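Local coordinates for BF1531-like N-terminal domain-containing protein (Bacteroides fragilis, PDB 3SLR) that binds magnesium in a phosphatase-like domain and is probably a hydrolase acting on ester bonds, though its substrate is unknown, at residues F83-T86 and H87-L90; S94-S98 and D99-K103; V112-L115 and C116-I120; A178-G181 and R182-F186; D187-V190 and Y191-E195. One frame throughout, in Å; residues are numbered along the deposited sequence.

In the fold
All five contacts are local turns of the FkbH-type N-terminal domain, built round a parallel five-stranded sheet, and all lie away from the magnesium site of D228, D230 and D336. Interactions 1, 4 and 5 form one connected group: K88 NZ of interaction 1 reaches E195 OE2 of interaction 5 in a 3.0 Å salt bridge, H87 packs on F186 of interaction 4, and F186 CE1 lies 3.6 Å from Y191 CB of interaction 5. Interaction 2 follows interaction 1 along the chain, their centres about 15 Å apart, without touching it otherwise. Interaction 3 stands alone, its nearest atoms about 5 Å from interaction 1 and about 19 Å from interactions 4 and 5.

Interaction 1. Residues F83-T86 and H87-L90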
loop_
_atom_site.group_PDB
_atom_site.type_symbol
_atom_site.label_atom_id
_atom_site.label_comp_id
_atom_site.label_asym_id
_atom_site.label_seq_id
_atom_site.Cartn_x
_atom_site.Cartn_y
_atom_site.Cartn_z
ATOM N N PHE A 83 -16.937 1.635 -1.587
ATOM C CA PHE A 83 -16.662 0.367 -0.929
ATOM C C PHE A 83 -17.813 -0.609 -1.171
ATOM O O PHE A 83 -18.777 -0.647 -0.405
ATOM C CB PHE A 83 -16.467 0.589 0.577
ATOM C CG PHE A 83 -16.013 -0.638 1.321
ATOM C CD1 PHE A 83 -15.562 -1.762 0.636
ATOM C CD2 PHE A 83 -16.024 -0.655 2.712
ATOM C CE1 PHE A 83 -15.132 -2.890 1.328
ATOM C CE2 PHE A 83 -15.592 -1.759 3.414
ATOM C CZ PHE A 83 -15.144 -2.891 2.724
ATOM N N HIS A 84 -17.726 -1.349 -2.275
ATOM C CA HIS A 84 -18.577 -2.508 -2.530
ATOM C C HIS A 84 -17.885 -3.726 -1.918
ATOM O O HIS A 84 -16.772 -4.072 -2.317
ATOM C CB HIS A 84 -18.690 -2.755 -4.034
ATOM C CG HIS A 84 -19.752 -1.953 -4.719
ATOM N ND1 HIS A 84 -19.571 -1.408 -5.972
ATOM C CD2 HIS A 84 -21.024 -1.654 -4.357
ATOM C CE1 HIS A 84 -20.675 -0.786 -6.343
ATOM N NE2 HIS A 84 -21.573 -0.926 -5.383
ATOM N N SER A 85 -18.539 -4.395 -0.980
ATOM C CA SER A 85 -17.909 -5.518 -0.290
ATOM C C SER A 85 -18.131 -6.835 -1.010
ATOM O O SER A 85 -19.176 -7.060 -1.632
ATOM C CB SER A 85 -18.434 -5.631 1.144
ATOM O OG SER A 85 -19.816 -5.966 1.139
ATOM N N THR A 86 -17.157 -7.728 -0.909
ATOM C CA THR A 86 -17.359 -9.076 -1.430
ATOM C C THR A 86 -18.547 -9.728 -0.737
ATOM O O THR A 86 -19.332 -10.442 -1.359
ATOM C CB THR A 86 -16.120 -9.951 -1.211
ATOM O OG1 THR A 86 -14.994 -9.318 -1.817
ATOM C CG2 THR A 86 -16.320 -11.346 -1.822
ATOM N N HIS A 87 -18.670 -9.482 0.562
ATOM C CA HIS A 87 -19.722 -10.091 1.361
ATOM C C HIS A 87 -21.125 -9.813 0.821
ATOM O O HIS A 87 -21.971 -10.712 0.759
ATOM C CB HIS A 87 -19.609 -9.627 2.821
ATOM C CG HIS A 87 -20.327 -10.515 3.786
ATOM N ND1 HIS A 87 -19.683 -11.492 4.517
ATOM C CD2 HIS A 87 -21.642 -10.611 4.103
ATOM C CE1 HIS A 87 -20.566 -12.137 5.259
ATOM N NE2 HIS A 87 -21.761 -11.617 5.034
ATOM N N LYS A 88 -21.377 -8.567 0.450
ATOM C CA LYS A 88 -22.695 -8.176 -0.040
ATOM C C LYS A 88 -22.916 -8.656 -1.475
ATOM O O LYS A 88 -24.046 -8.990 -1.854
ATOM C CB LYS A 88 -22.902 -6.658 0.085
ATOM C CG LYS A 88 -22.949 -6.172 1.541
ATOM C CD LYS A 88 -24.181 -6.722 2.284
ATOM C CE LYS A 88 -24.120 -6.382 3.781
ATOM N NZ LYS A 88 -25.382 -6.786 4.496
ATOM N N LEU A 89 -21.842 -8.720 -2.256
ATOM C CA LEU A 89 -21.926 -9.235 -3.621
ATOM C C LEU A 89 -22.226 -10.738 -3.584
ATOM O O LEU A 89 -22.961 -11.253 -4.424
ATOM C CB LEU A 89 -20.624 -8.967 -4.394
ATOM C CG LEU A 89 -20.624 -9.358 -5.884
ATOM C CD1 LEU A 89 -21.568 -8.461 -6.682
ATOM C CD2 LEU A 89 -19.221 -9.303 -6.466
ATOM N N LEU A 90 -21.644 -11.428 -2.603
ATOM C CA LEU A 90 -21.900 -12.850 -2.377
ATOM C C LEU A 90 -23.386 -13.072 -2.121
ATOM O O LEU A 90 -23.992 -13.994 -2.675
ATOM C CB LEU A 90 -21.089 -13.340 -1.172
ATOM C CG LEU A 90 -21.073 -14.840 -0.885
ATOM C CD1 LEU A 90 -20.299 -15.551 -1.960
ATOM C CD2 LEU A 90 -20.434 -15.100 0.489
#
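S85 caps helix 86-94: its hydroxyl OG accepts from K88 N at 3.1 Å. The torsion that places it is chi1 66°, which sets OG between the backbone N and the carbonyl carbon and brings it within bonding distance of that amide. The same oxygen also bonds to D30 OD1, so that the cap residue is held from the loop after strand 22-29 as well as from the helix.

Backbone bonds continue the turn. L89 N donates to S85 O at 3.2 Å, and L90 N to T86 O at 2.8 Å.

Van der Waals contacts are made chiefly by the first carbons of the side chains against oxygens. In K88, chi1 (-66°) sets CG beside the backbone N and 3.2 Å from S85 OG; the bend at chi2 then redirects the chain toward its charged end, where NZ meets E195 and the hydroxyl of Y191. CB of L89 rests 3.6 Å from T86 O, and CB of L90 lies 3.4 Å from the same oxygen.

The turn joins the end of strand 79-83 to helix 86-94, as in an alternating alpha/beta fold. T86 bonds through OG1 to P129 O, while L89 touches L104 and R108 of helix 104-118 and L151 and L154 of helix 147-164, and L90 leans on F147 of the latter.

Interaction 2. Residues S94-S98 and D99-K103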
loop_
_atom_site.group_PDB
_atom_site.type_symbol
_atom_site.label_atom_id
_atom_site.label_comp_id
_atom_site.label_asym_id
_atom_site.label_seq_id
_atom_site.Cartn_x
_atom_site.Cartn_y
_atom_site.Cartn_z
ATOM N N SER A 94 -26.133 -15.069 -4.515
ATOM C CA SER A 94 -26.806 -16.259 -3.985
ATOM C C SER A 94 -28.315 -16.260 -4.244
ATOM O O SER A 94 -28.934 -17.321 -4.287
ATOM C CB SER A 94 -26.572 -16.373 -2.477
ATOM O OG SER A 94 -27.409 -15.455 -1.783
ATOM N N LEU A 95 -28.894 -15.075 -4.421
ATOM C CA LEU A 95 -30.351 -14.935 -4.533
ATOM C C LEU A 95 -30.903 -15.048 -5.959
ATOM O O LEU A 95 -32.118 -15.050 -6.157
ATOM C CB LEU A 95 -30.800 -13.609 -3.910
ATOM C CG LEU A 95 -30.518 -13.494 -2.406
ATOM C CD1 LEU A 95 -30.759 -12.082 -1.880
ATOM C CD2 LEU A 95 -31.345 -14.507 -1.633
ATOM N N VAL A 96 -30.025 -15.145 -6.950
ATOM C CA VAL A 96 -30.483 -15.184 -8.338
ATOM C C VAL A 96 -30.168 -16.518 -9.019
ATOM O O VAL A 96 -29.315 -17.278 -8.559
ATOM C CB VAL A 96 -29.933 -13.991 -9.146
ATOM C CG1 VAL A 96 -30.423 -12.680 -8.542
ATOM C CG2 VAL A 96 -28.403 -14.024 -9.199
ATOM N N ASN A 97 -30.883 -16.821 -10.099
ATOM C CA ASN A 97 -30.624 -18.053 -10.839
ATOM C C ASN A 97 -29.376 -17.939 -11.715
ATOM O O ASN A 97 -28.749 -16.875 -11.789
ATOM C CB ASN A 97 -31.843 -18.473 -11.669
ATOM C CG ASN A 97 -32.435 -17.323 -12.462
ATOM O OD1 ASN A 97 -31.865 -16.231 -12.510
ATOM N ND2 ASN A 97 -33.589 -17.560 -13.084
ATOM N N SER A 98 -29.018 -19.039 -12.369
ATOM C CA SER A 98 -27.770 -19.107 -13.126
ATOM C C SER A 98 -27.659 -18.056 -14.236
ATOM O O SER A 98 -26.575 -17.533 -14.492
ATOM C CB SER A 98 -27.551 -20.519 -13.687
ATOM O OG SER A 98 -28.599 -20.883 -14.568
ATOM N N ASP A 99 -28.769 -17.736 -14.895
ATOM C CA ASP A 99 -28.716 -16.727 -15.948
ATOM C C ASP A 99 -28.193 -15.384 -15.432
ATOM O O ASP A 99 -27.351 -14.754 -16.070
ATOM C CB ASP A 99 -30.063 -16.578 -16.679
ATOM C CG ASP A 99 -31.243 -16.370 -15.731
ATOM O OD1 ASP A 99 -31.044 -15.841 -14.616
ATOM O OD2 ASP A 99 -32.382 -16.726 -16.114
ATOM N N LEU A 100 -28.669 -14.958 -14.265
ATOM C CA LEU A 100 -28.221 -13.699 -13.694
ATOM C C LEU A 100 -26.851 -13.814 -13.031
ATOM O O LEU A 100 -26.095 -12.844 -13.001
ATOM C CB LEU A 100 -29.252 -13.133 -12.713
ATOM C CG LEU A 100 -30.316 -12.226 -13.335
ATOM C CD1 LEU A 100 -30.919 -12.867 -14.569
ATOM C CD2 LEU A 100 -31.403 -11.897 -12.318
ATOM N N GLN A 101 -26.532 -14.994 -12.503
ATOM C CA GLN A 101 -25.220 -15.213 -11.899
ATOM C C GLN A 101 -24.133 -15.085 -12.952
ATOM O O GLN A 101 -23.053 -14.565 -12.683
ATOM C CB GLN A 101 -25.142 -16.586 -11.216
ATOM C CG GLN A 101 -26.050 -16.719 -9.990
ATOM C CD GLN A 101 -26.039 -18.112 -9.393
ATOM O OE1 GLN A 101 -25.959 -19.115 -10.110
ATOM N NE2 GLN A 101 -26.134 -18.187 -8.069
ATOM N N ASN A 102 -24.427 -15.560 -14.159
ATOM C CA ASN A 102 -23.487 -15.468 -15.274
ATOM C C ASN A 102 -23.180 -14.023 -15.641
ATOM O O ASN A 102 -22.207 -13.742 -16.343
ATOM C CB ASN A 102 -24.044 -16.202 -16.500
ATOM C CG ASN A 102 -23.552 -17.624 -16.597
ATOM O OD1 ASN A 102 -22.353 -17.880 -16.508
ATOM N ND2 ASN A 102 -24.478 -18.564 -16.775
ATOM N N LYS A 103 -24.013 -13.107 -15.154
ATOM C CA LYS A 103 -23.871 -11.691 -15.467
ATOM C C LYS A 103 -23.399 -10.880 -14.262
ATOM O O LYS A 103 -23.392 -9.653 -14.315
ATOM C CB LYS A 103 -25.209 -11.117 -15.955
ATOM C CG LYS A 103 -25.668 -11.658 -17.301
ATOM C CD LYS A 103 -27.043 -11.138 -17.672
ATOM C CE LYS A 103 -27.525 -11.750 -18.982
ATOM N NZ LYS A 103 -29.008 -11.634 -19.143
#
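V96 and L100 meet at the entry to the short helix 98-101, where N97 holds the N-cap position without a capping bond from its side chain. The valine methyl CG2 sits 3.7 Å from L100 CB, and the two side chains cross at about a right angle. In V96, chi1 of -61° sets CG1 anti to the carbonyl carbon, which leaves CG2 between the backbone N and the carbonyl carbon; from there the methyl touches both L100 and the CG of Q101.

Q101 passes V96 in the opposite direction. Its CG stands beside its own backbone N (chi1 -67°), 3.2 Å from N97 O and 3.7 Å from V96 CG2, and the chain is extended beyond it. The amide end is held by a residue before the turn, since NE2 bonds to H93 O, at the end of helix 86-94.

The main chain closes the turn with Q101 N to N97 O at 3.0 Å and a weak bond from L100 N to the same oxygen. One residue further on, N102 N donates to S98 O at 2.9 Å. This is a surface contact joining two consecutive helices. On the other branch of the Q101 amide, OE1 lies 3.5 Å from S98 CA.

Interaction 3. Residues V112-L115 and C116-I120; sequences VRLL and CEQGI
L114 O, near the C-terminal end of helix 104-118, receives the side-chain amide of Q118: NE2 donates at 2.8 Å with an N-H...O angle of 167°. The oxygen lies almost in the plane of the amide, while the donor stands tilted from the carbonyl plane. Q118 reaches it by folding back, with chi2 at -38°, and NE2 is then 3.6 Å from the methyl CD1 of L114. The carbonyl also takes weak bonds from E117 N and Q118 N; the side-chain bond is the straightest of its three.

Upstream the helix is regular. C116 N donates to V112 O and E117 N to R113 O, both at 2.9 Å. Q118 N approaches L115 O at 3.3 Å from above the carbonyl plane, away from a lone pair, as the helix gives way to G119, whose positive phi takes the chain out of the turn. C116 O takes two weak bonds, from G119 N and from N167 ND2.

The charged groups R113 and E117 find a common partner outside: R113 NE and E117 OE2 both bond to the hydroxyl of Y165, while R113 NH2 and E117 OE2 themselves stay 4.8 Å apart.

On its inner face the helix covers the sheet, V112 and C116 reaching F168 of strand 168-171 and L115 reaching V123 of strand 122-126; V112, R113 and C116 also meet I161 of helix 147-164.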
loop_
_atom_site.group_PDB
_atom_site.type_symbol
_atom_site.label_atom_id
_atom_site.label_comp_id
_atom_site.label_asym_id
_atom_site.label_seq_id
_atom_site.Cartn_x
_atom_site.Cartn_y
_atom_site.Cartn_z
ATOM N N VAL A 112 -19.472 0.204 -12.662
ATOM C CA VAL A 112 -18.186 0.870 -12.480
ATOM C C VAL A 112 -17.854 1.791 -13.663
ATOM O O VAL A 112 -17.428 2.935 -13.468
ATOM C CB VAL A 112 -17.061 -0.142 -12.219
ATOM C CG1 VAL A 112 -15.704 0.560 -12.177
ATOM C CG2 VAL A 112 -17.324 -0.878 -10.915
ATOM N N ARG A 113 -18.062 1.310 -14.887
ATOM C CA ARG A 113 -17.825 2.158 -16.058
ATOM C C ARG A 113 -18.741 3.377 -16.073
ATOM O O ARG A 113 -18.321 4.481 -16.437
ATOM C CB ARG A 113 -17.986 1.362 -17.356
ATOM C CG ARG A 113 -16.922 0.281 -17.530
ATOM C CD ARG A 113 -16.809 -0.179 -18.981
ATOM N NE ARG A 113 -16.111 0.816 -19.796
ATOM C CZ ARG A 113 -15.518 0.546 -20.958
ATOM N NH1 ARG A 113 -15.545 -0.693 -21.440
ATOM N NH2 ARG A 113 -14.899 1.509 -21.637
ATOM N N LEU A 114 -19.990 3.180 -15.676
ATOM C CA LEU A 114 -20.945 4.287 -15.622
ATOM C C LEU A 114 -20.424 5.360 -14.664
ATOM O O LEU A 114 -20.418 6.545 -14.981
ATOM C CB LEU A 114 -22.318 3.774 -15.178
ATOM C CG LEU A 114 -23.546 4.695 -15.140
ATOM C CD1 LEU A 114 -23.477 5.688 -13.986
ATOM C CD2 LEU A 114 -23.745 5.411 -16.475
ATOM N N LEU A 115 -19.989 4.920 -13.490
ATOM C CA LEU A 115 -19.368 5.786 -12.498
ATOM C C LEU A 115 -18.172 6.539 -13.095
ATOM O O LEU A 115 -18.043 7.753 -12.934
ATOM C CB LEU A 115 -18.927 4.930 -11.307
ATOM C CG LEU A 115 -17.988 5.518 -10.254
ATOM C CD1 LEU A 115 -18.665 6.641 -9.498
ATOM C CD2 LEU A 115 -17.550 4.415 -9.308
ATOM N N CYS A 116 -17.300 5.819 -13.795
ATOM C CA CYS A 116 -16.140 6.454 -14.429
ATOM C C CYS A 116 -16.530 7.509 -15.462
ATOM O O CYS A 116 -15.874 8.548 -15.571
ATOM C CB CYS A 116 -15.237 5.405 -15.082
ATOM S SG CYS A 116 -14.343 4.375 -13.903
ATOM N N GLU A 117 -17.591 7.232 -16.222
ATOM C CA GLU A 117 -18.007 8.098 -17.328
ATOM C C GLU A 117 -18.563 9.431 -16.833
ATOM O O GLU A 117 -18.586 10.417 -17.573
ATOM C CB GLU A 117 -19.047 7.395 -18.214
ATOM C CG GLU A 117 -18.533 6.203 -19.014
ATOM C CD GLU A 117 -17.769 6.593 -20.280
ATOM O OE1 GLU A 117 -17.955 7.724 -20.778
ATOM O OE2 GLU A 117 -16.982 5.760 -20.777
ATOM N N GLN A 118 -19.006 9.467 -15.582
ATOM C CA GLN A 118 -19.573 10.691 -15.021
ATOM C C GLN A 118 -18.562 11.835 -14.982
ATOM O O GLN A 118 -18.920 12.997 -15.184
ATOM C CB GLN A 118 -20.153 10.437 -13.631
ATOM C CG GLN A 118 -21.301 9.432 -13.635
ATOM C CD GLN A 118 -22.203 9.575 -14.851
ATOM O OE1 GLN A 118 -22.875 10.593 -15.025
ATOM N NE2 GLN A 118 -22.225 8.546 -15.702
ATOM N N GLY A 119 -17.303 11.500 -14.719
ATOM C CA GLY A 119 -16.236 12.485 -14.687
ATOM C C GLY A 119 -16.242 13.358 -13.444
ATOM O O GLY A 119 -16.073 14.578 -13.535
ATOM N N ILE A 120 -16.408 12.731 -12.280
ATOM C CA ILE A 120 -16.562 13.463 -11.022
ATOM C C ILE A 120 -15.367 13.308 -10.062
ATOM O O ILE A 120 -15.375 12.447 -9.188
ATOM C CB ILE A 120 -17.848 13.002 -10.310
ATOM C CG1 ILE A 120 -18.147 13.885 -9.091
ATOM C CG2 ILE A 120 -17.779 11.499 -9.999
ATOM C CD1 ILE A 120 -18.723 15.215 -9.465
#

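Interaction 4. Residues A178-G181 and R182-F186; sequences AKYG and RNFMF
Y180 and F184 run alongside each other on the tight side of a turn that links helix 173-180 to helix 182-185. Their ring planes, 24° from parallel, are offset with centroids 5.3 Å apart, and little of one ring covers the other; Y180 CD2 comes over one face of the phenylalanine. The closest side-chain approach is between Y180 CB and F184 CD2, at 3.7 Å. Selenomethionine M185, bent at chi2 (-72°) and chi3, brings SE, standing in for the methionine sulfur, to 3.9 Å from Y180 CB and obliquely to the tyrosine ring, a Met-aromatic contact. SE also lies in the plane of the F184 ring, at its edge. I205 of helix 203-217 touches both aromatic side chains, and I206 meets M185.

The other side is looser. R182 and N183 are exposed, and R182 meets the preceding segment through CB alone, its chain leading off.

G181 holds the N-cap position with phi 90°, where a CB would press on the carbonyl O of Y180, which fits glycine. Its own carbonyl takes two amides, M185 N at 3.0 Å and F184 N at 2.9 Å. Two bonds on one oxygen, beside the Met-aromatic contact, imply a turn held by polar backbone bonding within and by apolar packing on one flank.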
loop_
_atom_site.group_PDB
_atom_site.type_symbol
_atom_site.label_atom_id
_atom_site.label_comp_id
_atom_site.label_asym_id
_atom_site.label_seq_id
_atom_site.Cartn_x
_atom_site.Cartn_y
_atom_site.Cartn_z
ATOM N N ALA A 178 -5.106 -10.846 1.191
ATOM C CA ALA A 178 -4.388 -12.107 0.926
ATOM C C ALA A 178 -3.269 -12.313 1.946
ATOM O O ALA A 178 -2.969 -13.435 2.321
ATOM C CB ALA A 178 -3.831 -12.156 -0.492
ATOM N N LYS A 179 -2.642 -11.232 2.393
ATOM C CA LYS A 179 -1.581 -11.347 3.395
ATOM C C LYS A 179 -2.122 -11.633 4.797
ATOM O O LYS A 179 -1.702 -12.580 5.447
ATOM C CB LYS A 179 -0.719 -10.067 3.421
ATOM C CG LYS A 179 0.338 -10.069 4.530
ATOM C CD LYS A 179 1.292 -8.875 4.426
ATOM C CE LYS A 179 2.058 -8.665 5.739
ATOM N NZ LYS A 179 2.904 -9.816 6.123
ATOM N N TYR A 180 -3.055 -10.805 5.267
ATOM C CA TYR A 180 -3.549 -10.925 6.634
ATOM C C TYR A 180 -4.581 -12.042 6.792
ATOM O O TYR A 180 -4.693 -12.642 7.860
ATOM C CB TYR A 180 -4.189 -9.611 7.082
ATOM C CG TYR A 180 -3.195 -8.482 7.210
ATOM C CD1 TYR A 180 -2.970 -7.604 6.154
ATOM C CD2 TYR A 180 -2.464 -8.310 8.378
ATOM C CE1 TYR A 180 -2.048 -6.571 6.274
ATOM C CE2 TYR A 180 -1.546 -7.280 8.508
ATOM C CZ TYR A 180 -1.343 -6.417 7.453
ATOM O OH TYR A 180 -0.428 -5.395 7.590
ATOM N N GLY A 181 -5.349 -12.291 5.736
ATOM C CA GLY A 181 -6.392 -13.309 5.776
ATOM C C GLY A 181 -7.727 -12.756 6.241
ATOM O O GLY A 181 -7.788 -11.890 7.113
ATOM N N ARG A 182 -8.807 -13.279 5.669
ATOM C CA ARG A 182 -10.144 -12.870 6.074
ATOM C C ARG A 182 -10.376 -13.176 7.556
ATOM O O ARG A 182 -11.087 -12.449 8.229
ATOM C CB ARG A 182 -11.204 -13.532 5.194
ATOM C CG ARG A 182 -12.633 -13.045 5.497
ATOM C CD ARG A 182 -13.651 -13.541 4.473
ATOM N NE ARG A 182 -13.895 -14.981 4.580
ATOM C CZ ARG A 182 -13.340 -15.908 3.809
ATOM N NH1 ARG A 182 -12.468 -15.572 2.861
ATOM N NH2 ARG A 182 -13.636 -17.189 4.003
ATOM N N ASN A 183 -9.739 -14.225 8.071
ATOM C CA ASN A 183 -9.832 -14.535 9.505
ATOM C C ASN A 183 -9.459 -13.343 10.395
ATOM O O ASN A 183 -9.967 -13.203 11.505
ATOM C CB ASN A 183 -8.983 -15.767 9.860
ATOM C CG ASN A 183 -9.618 -17.070 9.406
ATOM O OD1 ASN A 183 -10.782 -17.106 9.026
ATOM N ND2 ASN A 183 -8.851 -18.153 9.454
ATOM N N PHE A 184 -8.593 -12.471 9.887
ATOM C CA PHE A 184 -8.150 -11.284 10.612
ATOM C C PHE A 184 -8.918 -10.026 10.173
ATOM O O PHE A 184 -9.220 -9.152 10.987
ATOM C CB PHE A 184 -6.642 -11.090 10.394
ATOM C CG PHE A 184 -6.122 -9.746 10.849
ATOM C CD1 PHE A 184 -5.595 -9.586 12.121
ATOM C CD2 PHE A 184 -6.163 -8.652 10.004
ATOM C CE1 PHE A 184 -5.116 -8.360 12.541
ATOM C CE2 PHE A 184 -5.691 -7.417 10.419
ATOM C CZ PHE A 184 -5.163 -7.274 11.687
HETATM N N MSE A 185 -9.238 -9.944 8.882
HETATM C CA MSE A 185 -9.824 -8.734 8.317
HETATM C C MSE A 185 -11.307 -8.576 8.644
HETATM O O MSE A 185 -11.836 -7.468 8.642
HETATM C CB MSE A 185 -9.661 -8.729 6.791
HETATM C CG MSE A 185 -8.226 -8.806 6.295
HETATM SE SE MSE A 185 -7.193 -7.193 6.568
HETATM C CE MSE A 185 -8.235 -5.922 5.499
ATOM N N PHE A 186 -11.964 -9.697 8.904
ATOM C CA PHE A 186 -13.413 -9.755 9.099
ATOM C C PHE A 186 -13.726 -10.255 10.507
ATOM O O PHE A 186 -13.130 -11.223 10.979
ATOM C CB PHE A 186 -14.023 -10.679 8.026
ATOM C CG PHE A 186 -15.480 -11.003 8.232
ATOM C CD1 PHE A 186 -16.453 -10.017 8.124
ATOM C CD2 PHE A 186 -15.877 -12.304 8.493
ATOM C CE1 PHE A 186 -17.795 -10.316 8.298
ATOM C CE2 PHE A 186 -17.214 -12.613 8.660
ATOM C CZ PHE A 186 -18.175 -11.621 8.574
#

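Interaction 5. Residues D187-V190 and Y191-E195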
loop_
_atom_site.group_PDB
_atom_site.type_symbol
_atom_site.label_atom_id
_atom_site.label_comp_id
_atom_site.label_asym_id
_atom_site.label_seq_id
_atom_site.Cartn_x
_atom_site.Cartn_y
_atom_site.Cartn_z
ATOM N N ASP A 187 -14.661 -9.587 11.178
ATOM C CA ASP A 187 -15.050 -9.948 12.535
ATOM C C ASP A 187 -16.541 -10.276 12.489
ATOM O O ASP A 187 -17.392 -9.383 12.478
ATOM C CB ASP A 187 -14.758 -8.764 13.470
ATOM C CG ASP A 187 -14.987 -9.085 14.946
ATOM O OD1 ASP A 187 -15.818 -9.964 15.261
ATOM O OD2 ASP A 187 -14.350 -8.419 15.796
ATOM N N SER A 188 -16.861 -11.562 12.421
ATOM C CA SER A 188 -18.243 -11.976 12.254
ATOM C C SER A 188 -19.179 -11.399 13.313
ATOM O O SER A 188 -20.261 -10.914 13.001
ATOM C CB SER A 188 -18.349 -13.500 12.258
ATOM O OG SER A 188 -19.701 -13.870 12.119
ATOM N N SER A 189 -18.760 -11.457 14.571
ATOM C CA SER A 189 -19.624 -11.062 15.672
ATOM C C SER A 189 -19.998 -9.582 15.576
ATOM O O SER A 189 -21.147 -9.205 15.781
ATOM C CB SER A 189 -18.929 -11.348 17.004
ATOM O OG SER A 189 -19.829 -11.177 18.081
ATOM N N VAL A 190 -19.012 -8.749 15.268
ATOM C CA VAL A 190 -19.250 -7.327 15.071
ATOM C C VAL A 190 -20.154 -7.087 13.860
ATOM O O VAL A 190 -21.111 -6.312 13.937
ATOM C CB VAL A 190 -17.925 -6.567 14.894
ATOM C CG1 VAL A 190 -18.181 -5.167 14.370
ATOM C CG2 VAL A 190 -17.166 -6.528 16.214
ATOM N N TYR A 191 -19.863 -7.757 12.746
ATOM C CA TYR A 191 -20.671 -7.590 11.537
ATOM C C TYR A 191 -22.137 -7.956 11.773
ATOM O O TYR A 191 -23.048 -7.251 11.338
ATOM C CB TYR A 191 -20.109 -8.412 10.370
ATOM C CG TYR A 191 -21.095 -8.555 9.235
ATOM C CD1 TYR A 191 -21.364 -7.488 8.387
ATOM C CD2 TYR A 191 -21.765 -9.759 9.017
ATOM C CE1 TYR A 191 -22.276 -7.610 7.347
ATOM C CE2 TYR A 191 -22.684 -9.894 7.981
ATOM C CZ TYR A 191 -22.930 -8.821 7.148
ATOM O OH TYR A 191 -23.834 -8.957 6.122
ATOM N N VAL A 192 -22.367 -9.061 12.463
ATOM C CA VAL A 192 -23.731 -9.488 12.731
ATOM C C VAL A 192 -24.509 -8.389 13.462
ATOM O O VAL A 192 -25.673 -8.111 13.147
ATOM C CB VAL A 192 -23.730 -10.820 13.515
ATOM C CG1 VAL A 192 -25.078 -11.082 14.152
ATOM C CG2 VAL A 192 -23.332 -11.964 12.585
ATOM N N ASN A 193 -23.846 -7.724 14.400
ATOM C CA ASN A 193 -24.534 -6.763 15.258
ATOM C C ASN A 193 -24.454 -5.301 14.817
ATOM O O ASN A 193 -25.166 -4.448 15.359
ATOM C CB ASN A 193 -24.021 -6.907 16.690
ATOM C CG ASN A 193 -24.344 -8.263 17.277
ATOM O OD1 ASN A 193 -23.460 -8.975 17.756
ATOM N ND2 ASN A 193 -25.618 -8.637 17.223
ATOM N N THR A 194 -23.604 -5.002 13.839
ATOM C CA THR A 194 -23.368 -3.607 13.475
ATOM C C THR A 194 -23.295 -3.331 11.976
ATOM O O THR A 194 -23.307 -2.168 11.562
ATOM C CB THR A 194 -22.072 -3.074 14.094
ATOM O OG1 THR A 194 -20.942 -3.685 13.455
ATOM C CG2 THR A 194 -22.033 -3.343 15.596
ATOM N N GLU A 195 -23.203 -4.390 11.176
ATOM C CA GLU A 195 -23.024 -4.254 9.728
ATOM C C GLU A 195 -21.632 -3.712 9.364
ATOM O O GLU A 195 -21.364 -3.371 8.210
ATOM C CB GLU A 195 -24.123 -3.388 9.115
ATOM C CG GLU A 195 -25.342 -4.158 8.667
ATOM C CD GLU A 195 -25.064 -4.989 7.426
ATOM O OE1 GLU A 195 -24.529 -4.431 6.443
ATOM O OE2 GLU A 195 -25.370 -6.198 7.432
#
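V190 and T194 meet across the last turn of helix 188-194, a short surface helix whose N-cap is D187. The cap itself is weak: D187 OD1 accepts V190 N at 3.4 Å, though almost in line.

Backbone bonds make up the helix proper. Y191 N donates to D187 O at 3.0 Å and V192 N to S188 O at 2.9 Å. Further on the turn slackens: N193 N makes weak bonds to both S189 O and V190 O, and T194 N reaches V190 O at 2.8 Å but again weakly. E195, with positive phi, ends the helical path while its own N still bonds to Y191 O at 2.9 Å.

Among the nonbonded contacts, V192 CG2 lies 3.3 Å from S188 O, and S188 O in turn sits at the edge of the Y191 ring, near its plane. The tyrosine has CG opposite its backbone N (chi1 165°), which carries the ring away from the turn toward H87 and K88.

Of the outward polar bonds, E195 OE1 pairs with Y58 OH, while its other oxygen faces K88, tying the helix end to helix 86-94.

At T194, chi1 of 70° turns the hydroxyl back on the helix. OG1, which also bonds to I196 N, donates to V190 O at 2.7 Å from above the carbonyl plane and passes 3.3 Å from V190 CG1.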